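Local coordinates for aldehyde dehydrogenase family protein (Pseudomonas syringae pv. tomato, PDB 6X9L) that catalyses the NAD-dependent oxidation of long-chain aliphatic aldehydes, probably to the corresponding carboxylic acids, at residues A[123-128]-A[451-456]; A[131-136]-A[468-473]; A[167-172]-A[177-182]. The protein carries 1 engineered substitution. All coordinates share one frame; numbering follows the deposited sequence.

Contact 1: A[123-128]-A[451-456]. With NAD (nicotinamide-adenine-dinucleotide), chain D.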
loop_
_atom_site.group_PDB
_atom_site.type_symbol
_atom_site.label_atom_id
_atom_site.label_comp_id
_atom_site.label_asym_id
_atom_site.label_seq_id
_atom_site.Cartn_x
_atom_site.Cartn_y
_atom_site.Cartn_z
ATOM N N VAL A 123 -6.141 -6.955 21.026
ATOM C CA VAL A 123 -4.972 -7.566 21.644
ATOM C C VAL A 123 -5.152 -9.078 21.750
ATOM O O VAL A 123 -4.217 -9.849 21.500
ATOM C CB VAL A 123 -4.714 -6.894 23.004
ATOM C CG1 VAL A 123 -3.536 -7.512 23.732
ATOM C CG2 VAL A 123 -4.500 -5.393 22.781
ATOM N N ARG A 124 -6.361 -9.524 22.088
ATOM C CA ARG A 124 -6.624 -10.954 22.180
ATOM C C ARG A 124 -6.425 -11.627 20.824
ATOM O O ARG A 124 -5.764 -12.674 20.723
ATOM C CB ARG A 124 -8.035 -11.179 22.709
ATOM C CG ARG A 124 -8.258 -12.523 23.366
ATOM C CD ARG A 124 -9.220 -13.367 22.565
ATOM N NE ARG A 124 -10.378 -12.602 22.110
ATOM C CZ ARG A 124 -11.035 -12.861 20.982
ATOM N NH1 ARG A 124 -10.648 -13.856 20.192
ATOM N NH2 ARG A 124 -12.074 -12.118 20.637
ATOM N N VAL A 125 -6.960 -11.003 19.766
ATOM C CA VAL A 125 -6.920 -11.562 18.415
ATOM C C VAL A 125 -5.483 -11.716 17.926
ATOM O O VAL A 125 -5.135 -12.710 17.267
ATOM C CB VAL A 125 -7.749 -10.680 17.461
ATOM C CG1 VAL A 125 -7.489 -11.047 16.009
ATOM C CG2 VAL A 125 -9.234 -10.788 17.789
ATOM N N ALA A 126 -4.629 -10.729 18.216
ATOM C CA ALA A 126 -3.229 -10.832 17.813
ATOM C C ALA A 126 -2.493 -11.898 18.614
ATOM O O ALA A 126 -1.581 -12.545 18.086
ATOM C CB ALA A 126 -2.528 -9.474 17.950
ATOM N N ARG A 127 -2.891 -12.121 19.867
ATOM C CA ARG A 127 -2.285 -13.198 20.629
ATOM C C ARG A 127 -2.624 -14.553 20.015
ATOM O O ARG A 127 -1.731 -15.319 19.637
ATOM C CB ARG A 127 -2.742 -13.138 22.084
ATOM C CG ARG A 127 -2.309 -14.374 22.869
ATOM C CD ARG A 127 -3.044 -14.493 24.183
ATOM N NE ARG A 127 -4.415 -14.956 24.007
ATOM C CZ ARG A 127 -5.355 -14.819 24.934
ATOM N NH1 ARG A 127 -5.058 -14.229 26.087
ATOM N NH2 ARG A 127 -6.589 -15.266 24.714
ATOM N N ASP A 128 -3.924 -14.870 19.931
ATOM C CA ASP A 128 -4.355 -16.164 19.412
ATOM C C ASP A 128 -3.788 -16.414 18.034
ATOM O O ASP A 128 -3.576 -17.566 17.637
ATOM C CB ASP A 128 -5.881 -16.231 19.336
ATOM C CG ASP A 128 -6.552 -16.017 20.674
ATOM O OD1 ASP A 128 -5.909 -16.242 21.722
ATOM O OD2 ASP A 128 -7.737 -15.633 20.669
ATOM N N ASN A 451 -17.317 -7.691 14.819
ATOM C CA ASN A 451 -16.523 -8.886 14.513
ATOM C C ASN A 451 -15.038 -8.531 14.520
ATOM O O ASN A 451 -14.545 -7.917 13.554
ATOM C CB ASN A 451 -16.939 -9.470 13.158
ATOM C CG ASN A 451 -16.169 -10.717 12.782
ATOM O OD1 ASN A 451 -15.195 -11.076 13.425
ATOM N ND2 ASN A 451 -16.592 -11.372 11.710
ATOM N N PRO A 452 -14.281 -8.899 15.559
ATOM C CA PRO A 452 -12.872 -8.484 15.625
ATOM C C PRO A 452 -11.966 -9.151 14.600
ATOM O O PRO A 452 -10.792 -8.775 14.518
ATOM C CB PRO A 452 -12.460 -8.869 17.050
ATOM C CG PRO A 452 -13.412 -9.956 17.449
ATOM C CD PRO A 452 -14.713 -9.600 16.783
ATOM N N MET A 453 -12.450 -10.124 13.826
ATOM C CA MET A 453 -11.625 -10.748 12.800
ATOM C C MET A 453 -11.872 -10.182 11.415
ATOM O O MET A 453 -11.097 -10.476 10.500
ATOM C CB MET A 453 -11.871 -12.260 12.758
ATOM C CG MET A 453 -11.558 -13.006 14.044
ATOM S SD MET A 453 -9.804 -13.004 14.440
ATOM C CE MET A 453 -9.036 -12.757 12.840
ATOM N N ALA A 454 -12.933 -9.397 11.232
ATOM C CA ALA A 454 -13.267 -8.898 9.903
ATOM C C ALA A 454 -12.300 -7.792 9.514
ATOM O O ALA A 454 -12.009 -6.910 10.338
ATOM C CB ALA A 454 -14.700 -8.375 9.857
ATOM N N PRO A 455 -11.771 -7.810 8.289
ATOM C CA PRO A 455 -10.918 -6.707 7.841
ATOM C C PRO A 455 -11.705 -5.401 7.834
ATOM O O PRO A 455 -12.880 -5.358 7.444
ATOM C CB PRO A 455 -10.497 -7.121 6.424
ATOM C CG PRO A 455 -10.998 -8.505 6.214
ATOM C CD PRO A 455 -12.038 -8.796 7.225
ATOM N N PHE A 456 -11.050 -4.336 8.292
ATOM C CA PHE A 456 -11.661 -3.021 8.425
ATOM C C PHE A 456 -10.791 -2.018 7.680
ATOM O O PHE A 456 -9.584 -1.943 7.917
ATOM C CB PHE A 456 -11.821 -2.651 9.908
ATOM C CG PHE A 456 -12.504 -1.327 10.160
ATOM C CD1 PHE A 456 -11.786 -0.142 10.139
ATOM C CD2 PHE A 456 -13.860 -1.271 10.456
ATOM C CE1 PHE A 456 -12.406 1.087 10.393
ATOM C CE2 PHE A 456 -14.481 -0.051 10.716
ATOM C CZ PHE A 456 -13.750 1.131 10.681
HETATM P PA NAD D . -6.810 14.335 12.464
HETATM O O1A NAD D . -6.662 13.913 11.045
HETATM O O2A NAD D . -6.981 15.794 12.633
HETATM O O5B NAD D . -5.573 13.805 13.363
HETATM C C5B NAD D . -5.253 12.428 13.435
HETATM C C4B NAD D . -3.826 12.244 13.970
HETATM O O4B NAD D . -2.919 12.847 13.071
HETATM C C3B NAD D . -3.587 12.935 15.305
HETATM O O3B NAD D . -2.698 12.127 16.065
HETATM C C2B NAD D . -2.903 14.239 14.933
HETATM O O2B NAD D . -2.037 14.720 15.938
HETATM C C1B NAD D . -2.092 13.783 13.753
HETATM N N9A NAD D . -1.811 14.830 12.779
HETATM C C8A NAD D . -2.541 15.963 12.487
HETATM N N7A NAD D . -1.912 16.589 11.463
HETATM C C5A NAD D . -0.815 15.876 11.115
HETATM C C6A NAD D . 0.163 16.057 10.150
HETATM N N6A NAD D . 0.032 17.023 9.241
HETATM N N1A NAD D . 1.165 15.117 10.031
HETATM C C2A NAD D . 1.204 14.017 10.855
HETATM N N3A NAD D . 0.230 13.837 11.815
HETATM C C4A NAD D . -0.751 14.761 11.932
HETATM O O3 NAD D . -7.982 13.442 13.115
HETATM P PN NAD D . -9.416 13.909 13.675
HETATM O O1N NAD D . -10.214 14.488 12.568
HETATM O O2N NAD D . -9.235 14.677 14.919
HETATM O O5D NAD D . -9.896 12.379 13.986
HETATM C C5D NAD D . -11.160 11.949 13.544
HETATM C C4D NAD D . -11.026 11.426 12.111
HETATM O O4D NAD D . -10.422 10.145 12.122
HETATM C C3D NAD D . -12.391 11.260 11.470
HETATM O O3D NAD D . -12.288 11.554 10.100
HETATM C C2D NAD D . -12.627 9.777 11.606
HETATM O O2D NAD D . -13.536 9.284 10.646
HETATM C C1D NAD D . -11.218 9.229 11.399
HETATM N N1N NAD D . -11.194 7.850 11.899
HETATM C C2N NAD D . -11.027 6.818 11.017
HETATM C C3N NAD D . -11.054 5.505 11.468
HETATM C C7N NAD D . -10.895 4.341 10.539
HETATM O O7N NAD D . -10.627 3.096 11.131
HETATM N N7N NAD D . -11.019 4.474 9.215
HETATM C C4N NAD D . -11.257 5.242 12.817
HETATM C C5N NAD D . -11.435 6.297 13.700
HETATM C C6N NAD D . -11.413 7.604 13.228
#
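Pro-452 reaches the guanidinium of Arg-124 at a slant, its CG lying 4.1 Å from NH2, so that it meets neither a clean face nor a clean edge of the group. One face of that guanidinium carries Val-125 CG2, displaced toward the rim, while Asp-128 OD2 lies at the edge in its plane, 3.4 Å from NH1 in a weak, long salt bridge. The stronger partner of Arg-124 is Glu-121, one turn back on the helix, which pairs with NH2. Asp-128 is also held by Arg-127, which approaches side-on with NE and NH2 both on OD1; the NE bond is 3.0 Å.

Val-125 is the main apolar bridge. Its CG1 stands anti to the backbone N (chi1 168°) and points at the sulfur of Met-453, with CG1 to SD 3.4 Å. The other branch, CG2, touches Pro-452 CB at 3.8 Å, the two side chains crossing at about a right angle. In Met-453 the bend at chi2 (-67°) brings SD to the helix, and chi3 sets where CE lies, 3.9 Å from Val-125 CG1.

The loop holds this shape through a type I turn from Asn-451 to Ala-454 and an Asx turn: Asn-451 OD1 accepts from the backbone N of Met-453 at 2.9 Å, the donor standing above the carbonyl plane. Asn-451 ND2 bonds to Thr-142 of the second subunit. Further along, the Phe-456 ring stacks with Tyr-468 and touches octanal.

No hydrogen bond crosses between 123-128 and 451-456. The segments meet by van der Waals packing, mostly apolar, with the guanidinium of Arg-124 at its border. Arg-124 and Arg-127 find acidic partners, Glu-121 and Asp-128, on their own helix, which probably keeps their charge local.

Contact 2: A[131-136]-A[468-473]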
loop_
_atom_site.group_PDB
_atom_site.type_symbol
_atom_site.label_atom_id
_atom_site.label_comp_id
_atom_site.label_asym_id
_atom_site.label_seq_id
_atom_site.Cartn_x
_atom_site.Cartn_y
_atom_site.Cartn_z
ATOM N N ALA A 131 -0.562 -18.379 17.186
ATOM C CA ALA A 131 -0.570 -19.817 17.439
ATOM C C ALA A 131 -0.631 -20.627 16.154
ATOM O O ALA A 131 -0.187 -21.778 16.124
ATOM C CB ALA A 131 -1.764 -20.190 18.318
ATOM N N THR A 132 -1.184 -20.051 15.094
ATOM C CA THR A 132 -1.429 -20.765 13.859
ATOM C C THR A 132 -0.705 -20.173 12.663
ATOM O O THR A 132 -0.520 -20.881 11.667
ATOM C CB THR A 132 -2.935 -20.782 13.552
ATOM O OG1 THR A 132 -3.420 -19.434 13.552
ATOM C CG2 THR A 132 -3.699 -21.585 14.602
ATOM N N TYR A 133 -0.294 -18.911 12.727
ATOM C CA TYR A 133 0.223 -18.234 11.551
ATOM C C TYR A 133 1.492 -18.906 11.036
ATOM O O TYR A 133 2.431 -19.160 11.796
ATOM C CB TYR A 133 0.496 -16.763 11.868
ATOM C CG TYR A 133 0.746 -15.984 10.608
ATOM C CD1 TYR A 133 2.012 -15.940 10.047
ATOM C CD2 TYR A 133 -0.301 -15.339 9.937
ATOM C CE1 TYR A 133 2.239 -15.264 8.877
ATOM C CE2 TYR A 133 -0.083 -14.662 8.768
ATOM C CZ TYR A 133 1.193 -14.633 8.241
ATOM O OH TYR A 133 1.458 -13.962 7.080
ATOM N N ARG A 134 1.528 -19.168 9.734
ATOM C CA ARG A 134 2.678 -19.801 9.096
ATOM C C ARG A 134 3.561 -18.700 8.521
ATOM O O ARG A 134 3.205 -18.074 7.516
ATOM C CB ARG A 134 2.235 -20.779 8.007
ATOM C CG ARG A 134 1.309 -21.902 8.475
ATOM C CD ARG A 134 2.070 -23.140 8.938
ATOM N NE ARG A 134 2.420 -24.040 7.836
ATOM C CZ ARG A 134 3.664 -24.283 7.425
ATOM N NH1 ARG A 134 4.697 -23.699 8.026
ATOM N NH2 ARG A 134 3.880 -25.117 6.415
ATOM N N PHE A 135 4.710 -18.460 9.153
ATOM C CA PHE A 135 5.598 -17.424 8.647
ATOM C C PHE A 135 6.382 -17.884 7.425
ATOM O O PHE A 135 6.765 -17.051 6.598
ATOM C CB PHE A 135 6.553 -16.947 9.746
ATOM C CG PHE A 135 5.873 -16.185 10.854
ATOM C CD1 PHE A 135 5.662 -14.830 10.746
ATOM C CD2 PHE A 135 5.451 -16.824 12.010
ATOM C CE1 PHE A 135 5.040 -14.117 11.771
ATOM C CE2 PHE A 135 4.839 -16.117 13.029
ATOM C CZ PHE A 135 4.632 -14.765 12.907
ATOM N N GLN A 136 6.594 -19.187 7.280
ATOM C CA GLN A 136 7.220 -19.753 6.098
ATOM C C GLN A 136 6.282 -20.743 5.423
ATOM O O GLN A 136 5.534 -21.465 6.087
ATOM C CB GLN A 136 8.520 -20.457 6.445
ATOM C CG GLN A 136 9.174 -21.122 5.266
ATOM C CD GLN A 136 10.343 -21.957 5.686
ATOM O OE1 GLN A 136 11.502 -21.628 5.401
ATOM N NE2 GLN A 136 10.057 -23.053 6.380
ATOM N N TYR A 468 -7.468 -4.962 11.888
ATOM C CA TYR A 468 -8.188 -6.037 12.579
ATOM C C TYR A 468 -7.754 -7.410 12.068
ATOM O O TYR A 468 -7.431 -7.561 10.888
ATOM C CB TYR A 468 -9.708 -5.919 12.424
ATOM C CG TYR A 468 -10.372 -4.590 12.783
ATOM C CD1 TYR A 468 -9.640 -3.412 12.953
ATOM C CD2 TYR A 468 -11.755 -4.520 12.932
ATOM C CE1 TYR A 468 -10.277 -2.205 13.266
ATOM C CE2 TYR A 468 -12.392 -3.328 13.241
ATOM C CZ TYR A 468 -11.654 -2.175 13.412
ATOM O OH TYR A 468 -12.317 -1.002 13.722
ATOM N N GLY A 469 -7.738 -8.412 12.940
ATOM C CA GLY A 469 -7.489 -9.783 12.537
ATOM C C GLY A 469 -6.244 -10.049 11.702
ATOM O O GLY A 469 -5.305 -9.245 11.680
ATOM N N VAL A 470 -6.254 -11.186 10.986
ATOM C CA VAL A 470 -5.081 -11.590 10.216
ATOM C C VAL A 470 -4.716 -10.530 9.170
ATOM O O VAL A 470 -3.534 -10.262 8.940
ATOM C CB VAL A 470 -5.316 -12.975 9.583
ATOM C CG1 VAL A 470 -6.540 -12.956 8.717
ATOM C CG2 VAL A 470 -4.109 -13.407 8.750
ATOM N N HIS A 471 -5.716 -9.929 8.507
ATOM C CA HIS A 471 -5.427 -8.902 7.503
ATOM C C HIS A 471 -4.603 -7.768 8.089
ATOM O O HIS A 471 -3.574 -7.373 7.523
ATOM C CB HIS A 471 -6.720 -8.348 6.923
ATOM C CG HIS A 471 -7.411 -9.294 6.003
ATOM N ND1 HIS A 471 -8.088 -10.409 6.456
ATOM C CD2 HIS A 471 -7.515 -9.308 4.654
ATOM C CE1 HIS A 471 -8.594 -11.059 5.425
ATOM N NE2 HIS A 471 -8.255 -10.415 4.321
ATOM N N GLY A 472 -5.064 -7.209 9.212
ATOM C CA GLY A 472 -4.319 -6.145 9.865
ATOM C C GLY A 472 -2.930 -6.576 10.275
ATOM O O GLY A 472 -1.985 -5.784 10.222
ATOM N N PHE A 473 -2.784 -7.838 10.671
ATOM C CA PHE A 473 -1.482 -8.378 11.043
ATOM C C PHE A 473 -0.522 -8.391 9.849
ATOM O O PHE A 473 0.676 -8.093 9.991
ATOM C CB PHE A 473 -1.706 -9.783 11.617
ATOM C CG PHE A 473 -0.457 -10.540 11.950
ATOM C CD1 PHE A 473 0.300 -10.206 13.064
ATOM C CD2 PHE A 473 -0.075 -11.625 11.181
ATOM C CE1 PHE A 473 1.431 -10.921 13.383
ATOM C CE2 PHE A 473 1.057 -12.350 11.494
ATOM C CZ PHE A 473 1.812 -11.998 12.597
#
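Both main rings swing out on the same first torsion: CG of Tyr-133 lies anti to its own amide nitrogen (chi1 -168°), and CG of Phe-473 does likewise (chi1 175°), which sends the two side chains toward each other across the gap between loop and helix. Phe-135 takes the other course, with CG beside the backbone N (chi1 -69°), and only the far end of its ring arrives at Phe-473.

The result is a T-shaped pair. Phe-473 drives its edge into the face of Tyr-133, with CE2 over the middle of the phenol ring; ring centroids are 5.0 Å apart, and the nearest atoms are Tyr-133 CD2 and Phe-473 CE2 at 3.6 Å. A C-H edge set against a pi face in this way is a weakly electrostatic as well as dispersive contact.

Phe-135 closes on the next part of the same edge, its CE1 being 3.9 Å from Phe-473 CZ, and the two side chains cross at about a right angle. Tyr-133 in turn places CD1 over the centre of the Phe-135 ring, so the three rings form one compact cluster. Val-470, one turn earlier on the helix than Phe-473, adds a methyl at the edge of the Tyr-133 ring: its CG2 lies near the ring plane, 4.2 Å from Tyr-133 CE2. The phenol hydroxyl does not share in this apolar packing and bonds to Glu-474.

The cluster pins the loop that follows helix 117-129 against helix 469-474. Strand 143-155 borders it through Arg-146, which touches Tyr-133, helix 75-91 meets Phe-135 through Pro-75 and Arg-78, and Ala-175, just beyond helix 161-174, touches Phe-473.

Contact 3: A[167-172]-A[177-182]. With NAD (nicotinamide-adenine-dinucleotide), chain D.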
loop_
_atom_site.group_PDB
_atom_site.type_symbol
_atom_site.label_atom_id
_atom_site.label_comp_id
_atom_site.label_asym_id
_atom_site.label_seq_id
_atom_site.Cartn_x
_atom_site.Cartn_y
_atom_site.Cartn_z
ATOM N N ALA A 167 -5.555 -1.535 17.781
ATOM C CA ALA A 167 -5.613 -2.054 16.420
ATOM C C ALA A 167 -4.269 -1.961 15.725
ATOM O O ALA A 167 -3.996 -2.742 14.813
ATOM C CB ALA A 167 -6.671 -1.298 15.593
ATOM N N LYS A 168 -3.435 -1.002 16.117
ATOM C CA LYS A 168 -2.135 -0.829 15.479
ATOM C C LYS A 168 -1.024 -1.537 16.251
ATOM O O LYS A 168 -0.229 -2.274 15.654
ATOM C CB LYS A 168 -1.818 0.665 15.309
ATOM C CG LYS A 168 -2.817 1.404 14.422
ATOM C CD LYS A 168 -2.361 2.811 14.129
ATOM C CE LYS A 168 -3.424 3.610 13.438
ATOM N NZ LYS A 168 -3.544 3.232 12.012
ATOM N N VAL A 169 -0.988 -1.361 17.577
ATOM C CA VAL A 169 0.152 -1.821 18.362
ATOM C C VAL A 169 0.144 -3.333 18.480
ATOM O O VAL A 169 1.183 -3.984 18.317
ATOM C CB VAL A 169 0.168 -1.151 19.748
ATOM C CG1 VAL A 169 1.147 -1.866 20.699
ATOM C CG2 VAL A 169 0.534 0.301 19.627
ATOM N N ALA A 170 -1.015 -3.922 18.771
ATOM C CA ALA A 170 -1.054 -5.370 18.953
ATOM C C ALA A 170 -0.543 -6.107 17.725
ATOM O O ALA A 170 0.439 -6.859 17.836
ATOM C CB ALA A 170 -2.470 -5.799 19.334
ATOM N N PRO A 171 -1.109 -5.907 16.531
ATOM C CA PRO A 171 -0.574 -6.606 15.350
ATOM C C PRO A 171 0.882 -6.273 15.054
ATOM O O PRO A 171 1.665 -7.182 14.748
ATOM C CB PRO A 171 -1.514 -6.142 14.230
ATOM C CG PRO A 171 -1.983 -4.797 14.697
ATOM C CD PRO A 171 -2.151 -4.932 16.176
ATOM N N ALA A 172 1.261 -4.992 15.138
ATOM C CA ALA A 172 2.644 -4.581 14.904
ATOM C C ALA A 172 3.612 -5.349 15.795
ATOM O O ALA A 172 4.620 -5.896 15.324
ATOM C CB ALA A 172 2.777 -3.081 15.150
ATOM N N CYS A 177 7.406 -6.380 14.787
ATOM C CA CYS A 177 7.841 -5.010 14.553
ATOM C C CYS A 177 8.186 -4.284 15.860
ATOM O O CYS A 177 7.875 -4.715 16.976
ATOM C CB CYS A 177 6.781 -4.211 13.798
ATOM S SG CYS A 177 6.573 -4.693 12.078
ATOM N N THR A 178 8.812 -3.135 15.687
ATOM C CA THR A 178 9.107 -2.212 16.763
ATOM C C THR A 178 8.437 -0.890 16.403
ATOM O O THR A 178 8.290 -0.565 15.226
ATOM C CB THR A 178 10.623 -2.125 16.926
ATOM O OG1 THR A 178 10.959 -2.319 18.302
ATOM C CG2 THR A 178 11.188 -0.844 16.372
ATOM N N VAL A 179 7.967 -0.153 17.403
ATOM C CA VAL A 179 6.910 0.819 17.165
ATOM C C VAL A 179 7.134 2.095 17.976
ATOM O O VAL A 179 7.534 2.046 19.147
ATOM C CB VAL A 179 5.546 0.183 17.495
ATOM C CG1 VAL A 179 4.875 0.886 18.662
ATOM C CG2 VAL A 179 4.683 0.163 16.262
ATOM N N VAL A 180 6.871 3.246 17.344
ATOM C CA VAL A 180 6.825 4.545 18.024
ATOM C C VAL A 180 5.468 5.185 17.737
ATOM O O VAL A 180 5.091 5.364 16.569
ATOM C CB VAL A 180 7.960 5.476 17.589
ATOM C CG1 VAL A 180 7.863 5.743 16.141
ATOM C CG2 VAL A 180 7.834 6.783 18.311
ATOM N N LEU A 181 4.738 5.524 18.801
ATOM C CA LEU A 181 3.345 5.942 18.723
ATOM C C LEU A 181 3.222 7.413 19.092
ATOM O O LEU A 181 3.754 7.844 20.121
ATOM C CB LEU A 181 2.470 5.102 19.667
ATOM C CG LEU A 181 1.100 5.682 20.066
ATOM C CD1 LEU A 181 0.174 5.779 18.846
ATOM C CD2 LEU A 181 0.438 4.870 21.173
ATOM N N LYS A 182 2.519 8.179 18.256
ATOM C CA LYS A 182 2.094 9.516 18.649
ATOM C C LYS A 182 0.588 9.498 18.858
ATOM O O LYS A 182 -0.164 9.427 17.873
ATOM C CB LYS A 182 2.467 10.564 17.600
ATOM C CG LYS A 182 2.335 11.996 18.141
ATOM C CD LYS A 182 1.998 13.032 17.075
ATOM C CE LYS A 182 0.498 13.091 16.804
ATOM N NZ LYS A 182 -0.279 13.434 18.028
HETATM P PA NAD D . -6.810 14.335 12.464
HETATM O O1A NAD D . -6.662 13.913 11.045
HETATM O O2A NAD D . -6.981 15.794 12.633
HETATM O O5B NAD D . -5.573 13.805 13.363
HETATM C C5B NAD D . -5.253 12.428 13.435
HETATM C C4B NAD D . -3.826 12.244 13.970
HETATM O O4B NAD D . -2.919 12.847 13.071
HETATM C C3B NAD D . -3.587 12.935 15.305
HETATM O O3B NAD D . -2.698 12.127 16.065
HETATM C C2B NAD D . -2.903 14.239 14.933
HETATM O O2B NAD D . -2.037 14.720 15.938
HETATM C C1B NAD D . -2.092 13.783 13.753
HETATM N N9A NAD D . -1.811 14.830 12.779
HETATM C C8A NAD D . -2.541 15.963 12.487
HETATM N N7A NAD D . -1.912 16.589 11.463
HETATM C C5A NAD D . -0.815 15.876 11.115
HETATM C C6A NAD D . 0.163 16.057 10.150
HETATM N N6A NAD D . 0.032 17.023 9.241
HETATM N N1A NAD D . 1.165 15.117 10.031
HETATM C C2A NAD D . 1.204 14.017 10.855
HETATM N N3A NAD D . 0.230 13.837 11.815
HETATM C C4A NAD D . -0.751 14.761 11.932
HETATM O O3 NAD D . -7.982 13.442 13.115
HETATM P PN NAD D . -9.416 13.909 13.675
HETATM O O1N NAD D . -10.214 14.488 12.568
HETATM O O2N NAD D . -9.235 14.677 14.919
HETATM O O5D NAD D . -9.896 12.379 13.986
HETATM C C5D NAD D . -11.160 11.949 13.544
HETATM C C4D NAD D . -11.026 11.426 12.111
HETATM O O4D NAD D . -10.422 10.145 12.122
HETATM C C3D NAD D . -12.391 11.260 11.470
HETATM O O3D NAD D . -12.288 11.554 10.100
HETATM C C2D NAD D . -12.627 9.777 11.606
HETATM O O2D NAD D . -13.536 9.284 10.646
HETATM C C1D NAD D . -11.218 9.229 11.399
HETATM N N1N NAD D . -11.194 7.850 11.899
HETATM C C2N NAD D . -11.027 6.818 11.017
HETATM C C3N NAD D . -11.054 5.505 11.468
HETATM C C7N NAD D . -10.895 4.341 10.539
HETATM O O7N NAD D . -10.627 3.096 11.131
HETATM N N7N NAD D . -11.019 4.474 9.215
HETATM C C4N NAD D . -11.257 5.242 12.817
HETATM C C5N NAD D . -11.435 6.297 13.700
HETATM C C6N NAD D . -11.413 7.604 13.228
#
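Val-179 points from the strand up to the helix. Its CB is still 4.9 Å from the CB of Ala-172, and the methyls do the touching. CG2 comes to 3.9 Å from Ala-172 CB, while CG1 turns to Val-169, whose CG2 is 4.5 Å away at the loose end of the contact. Leu-154 of strand 143-155 touches both valines, so the neighbouring strand shares in this layer.

Nearer the turn the backbone takes over. Cys-177 N donates to Ala-172 O at 2.9 Å, with an N-H...O angle of 140° and the donor tilted from the carbonyl plane, which ties the last part of the helix to the start of the strand. The CB of Cys-177 also packs on the CB of Ala-172, 4.4 Å off.

This is the second half of a beta-alpha-beta crossover: strand 143-155, helix 161-174, then strand 178-182 running parallel beside the first, in the Rossmann-like coenzyme-binding domain of aldehyde dehydrogenases. Val-169 and Ala-172 are the helix residues that face the strand here.

At the far end of the strand, Lys-182 leaves the layer for the coenzyme. Its chain begins with CG anti to the backbone N, then bends at chi3 and chi4 to bring NZ to the adenosine ribose of NAD. There NZ makes two weak hydrogen bonds, to O2B at 3.0 Å and to O3B at 3.4 Å. Gly-213 O also accepts from NZ, and Glu-185, itself bonded to NAD, lies at long ion-pair range.

In the fold
The three contacts form a continuous packed group. Contacts 1 and 2 have centres about 10 Å apart and touch directly: Met-453 CE rests 3.4 Å from Gly-469 CA, and Pro-455 packs on His-471. Contact 3 lies about 15 Å from the centres of both and is nested within each of their chain loops; Ala-170 packs on Val-123 and Ala-126, and Pro-171 on Gly-472 and Phe-473. Segment 451-456 runs on to Phe-456, which lines the octanal pocket, while the Pro-452 side chain stays about 10 Å from the bound octanal. Lys-182 of contact 3 binds the adenosine ribose of NAD, and contact 2 lies away from the coenzyme and aldehyde sites.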